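Local coordinates for protein yojF (Bacillus subtilis, PDB 1NJH) that is of unknown function, belongs to the DUF1806 family and forms a two-chain assembly in which a beta-sheet runs on from one subunit into the other, at residues A53-K61 / G71-I79. Numbering follows the deposited sequence.
Sequences AKVTYHQAK and GLKTEEGWI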
# COMPACT_ATOMS: atom_id res chain seq x y z
N ALA A 53 9.32 0.06 0.43
CA ALA A 53 9.19 0.03 -1.02
C ALA A 53 10.15 1.15 -1.36
O ALA A 53 10.16 2.19 -0.69
CB ALA A 53 7.77 0.41 -1.45
N LYS A 54 11.00 0.94 -2.37
CA LYS A 54 11.94 1.97 -2.76
C LYS A 54 11.38 2.62 -4.01
O LYS A 54 11.07 1.95 -4.99
CB LYS A 54 13.32 1.35 -3.05
CG LYS A 54 14.46 2.36 -3.02
CD LYS A 54 15.80 1.68 -3.29
CE LYS A 54 16.95 2.65 -3.16
NZ LYS A 54 17.03 3.22 -1.79
N VAL A 55 11.21 3.94 -3.95
CA VAL A 55 10.66 4.68 -5.07
C VAL A 55 11.31 6.06 -5.19
O VAL A 55 11.94 6.55 -4.25
CB VAL A 55 9.13 4.92 -4.91
CG1 VAL A 55 8.41 3.62 -4.60
CG2 VAL A 55 8.88 5.94 -3.82
N THR A 56 11.11 6.67 -6.35
CA THR A 56 11.59 8.01 -6.61
C THR A 56 10.36 8.73 -7.16
O THR A 56 9.83 8.32 -8.19
CB THR A 56 12.69 8.03 -7.68
OG1 THR A 56 13.85 7.36 -7.18
CG2 THR A 56 13.05 9.46 -8.05
N TYR A 57 9.86 9.74 -6.46
CA TYR A 57 8.70 10.47 -6.97
C TYR A 57 9.12 11.85 -7.44
O TYR A 57 10.00 12.48 -6.84
CB TYR A 57 7.58 10.55 -5.91
CG TYR A 57 7.93 11.24 -4.61
CD1 TYR A 57 7.85 12.63 -4.50
CD2 TYR A 57 8.23 10.50 -3.46
CE1 TYR A 57 8.05 13.27 -3.27
CE2 TYR A 57 8.43 11.13 -2.23
CZ TYR A 57 8.34 12.50 -2.14
OH TYR A 57 8.50 13.13 -0.93
N HIS A 58 8.49 12.33 -8.51
CA HIS A 58 8.84 13.65 -9.06
C HIS A 58 7.84 14.77 -8.80
O HIS A 58 8.17 15.95 -8.95
CB HIS A 58 9.15 13.53 -10.56
CG HIS A 58 8.23 12.61 -11.31
ND1 HIS A 58 7.08 13.03 -11.94
CD2 HIS A 58 8.31 11.27 -11.53
CE1 HIS A 58 6.49 12.00 -12.52
NE2 HIS A 58 7.22 10.92 -12.29
N GLN A 59 6.62 14.41 -8.43
CA GLN A 59 5.59 15.38 -8.09
C GLN A 59 4.93 14.85 -6.82
O GLN A 59 4.80 13.63 -6.64
CB GLN A 59 4.56 15.53 -9.21
CG GLN A 59 5.05 16.41 -10.35
CD GLN A 59 5.29 17.85 -9.93
OE1 GLN A 59 6.17 18.53 -10.47
NE2 GLN A 59 4.50 18.34 -8.98
N ALA A 60 4.55 15.76 -5.93
CA ALA A 60 3.93 15.39 -4.66
C ALA A 60 3.04 16.52 -4.19
O ALA A 60 3.41 17.69 -4.30
CB ALA A 60 5.02 15.10 -3.61
N LYS A 61 1.88 16.17 -3.67
CA LYS A 61 0.97 17.18 -3.18
C LYS A 61 0.06 16.70 -2.06
O LYS A 61 -0.46 15.59 -2.11
CB LYS A 61 0.11 17.70 -4.33
CG LYS A 61 -0.85 18.82 -3.94
CD LYS A 61 -1.43 19.49 -5.18
CE LYS A 61 -2.42 20.60 -4.82
NZ LYS A 61 -1.81 21.69 -4.01
N GLY A 71 -0.71 12.57 -2.42
CA GLY A 71 -0.47 11.85 -3.66
C GLY A 71 0.97 12.06 -4.10
O GLY A 71 1.49 13.19 -4.10
N LEU A 72 1.63 10.97 -4.47
CA LEU A 72 3.02 11.04 -4.92
C LEU A 72 3.06 10.39 -6.29
O LEU A 72 2.60 9.27 -6.44
CB LEU A 72 3.92 10.21 -3.97
CG LEU A 72 3.84 10.47 -2.47
CD1 LEU A 72 4.80 9.51 -1.75
CD2 LEU A 72 4.22 11.93 -2.17
N LYS A 73 3.61 11.08 -7.29
CA LYS A 73 3.70 10.50 -8.63
C LYS A 73 5.09 9.90 -8.77
O LYS A 73 6.09 10.63 -8.80
CB LYS A 73 3.51 11.57 -9.72
CG LYS A 73 3.52 10.97 -11.12
CD LYS A 73 2.25 10.18 -11.40
CE LYS A 73 2.34 9.39 -12.71
NZ LYS A 73 3.18 8.15 -12.64
N THR A 74 5.16 8.57 -8.86
CA THR A 74 6.44 7.89 -8.96
C THR A 74 6.85 7.72 -10.41
O THR A 74 6.13 8.14 -11.34
CB THR A 74 6.39 6.49 -8.29
OG1 THR A 74 5.48 5.66 -9.02
CG2 THR A 74 5.93 6.59 -6.84
N GLU A 75 8.01 7.10 -10.59
CA GLU A 75 8.58 6.84 -11.90
C GLU A 75 7.51 6.39 -12.88
O GLU A 75 7.34 6.99 -13.94
CB GLU A 75 9.69 5.78 -11.78
CG GLU A 75 10.87 6.25 -10.93
CD GLU A 75 11.95 5.19 -10.75
OE1 GLU A 75 11.69 4.17 -10.07
OE2 GLU A 75 13.06 5.37 -11.29
N GLU A 76 6.77 5.34 -12.54
CA GLU A 76 5.72 4.89 -13.44
C GLU A 76 4.44 4.48 -12.74
O GLU A 76 3.65 3.68 -13.27
CB GLU A 76 6.23 3.76 -14.35
CG GLU A 76 7.02 2.67 -13.68
CD GLU A 76 7.81 1.83 -14.69
OE1 GLU A 76 7.29 1.59 -15.80
OE2 GLU A 76 8.93 1.40 -14.36
N GLY A 77 4.22 5.05 -11.56
CA GLY A 77 3.03 4.74 -10.79
C GLY A 77 2.60 5.85 -9.85
O GLY A 77 2.91 7.03 -10.05
N TRP A 78 1.85 5.47 -8.82
CA TRP A 78 1.33 6.41 -7.85
C TRP A 78 1.28 5.84 -6.45
O TRP A 78 1.15 4.63 -6.29
CB TRP A 78 -0.12 6.78 -8.19
CG TRP A 78 -0.38 7.15 -9.60
CD1 TRP A 78 -0.35 6.33 -10.69
CD2 TRP A 78 -0.73 8.45 -10.08
NE1 TRP A 78 -0.67 7.04 -11.83
CE2 TRP A 78 -0.90 8.34 -11.48
CE3 TRP A 78 -0.91 9.69 -9.47
CZ2 TRP A 78 -1.25 9.44 -12.27
CZ3 TRP A 78 -1.26 10.78 -10.26
CH2 TRP A 78 -1.42 10.65 -11.65
N ILE A 79 1.38 6.72 -5.46
CA ILE A 79 1.24 6.34 -4.06
C ILE A 79 0.26 7.38 -3.55
O ILE A 79 0.44 8.60 -3.73
CB ILE A 79 2.56 6.43 -3.29
CG1 ILE A 79 3.51 5.36 -3.81
CG2 ILE A 79 2.28 6.29 -1.79
CD1 ILE A 79 4.86 5.37 -3.11
O HOH W 1 9.58 4.79 -8.48
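Lys61 and Gly71 pair through two backbone hydrogen bonds at one end of an antiparallel contact joining strand 45-63 to strand 68-74 and the turn into strand 78-89. The axes of segments 59-61 and 71-74 approach to 4.8 Å and run antiparallel (173°). Lys73 N donates to Gln59 O over 2.9 Å in a nearly straight bond (172°). An irregularity resembling a classic beta bulge follows at His58 and Gln59: His58 N still reaches Lys73 O, while the imidazole lies with one face over that oxygen and gives a weak bond from NE2 to Thr74 O. Lys73 runs beside this ring, its CG 3.4 Å from His58 CE1; CG stands anti to the backbone N (chi1 -176°), and bends at chi2 and chi4 bring NZ to Thr74 O and to Gly77 O (2.8 Å). A methionine in place of Lys73 would probably cost both carbonyls their ammonium donor, leaving Gly77 O to Thr74 N and the turn less firmly held. On the sheet face carrying Ala60 and Leu72, which both touch Leu16 of helix 9-18, Leu72 CD2 meets Ala60 CB and sits over the Tyr57 ring in a CH-pi contact, 4.1 Å from its centroid. Such pairing is that of a bulged beta hairpin.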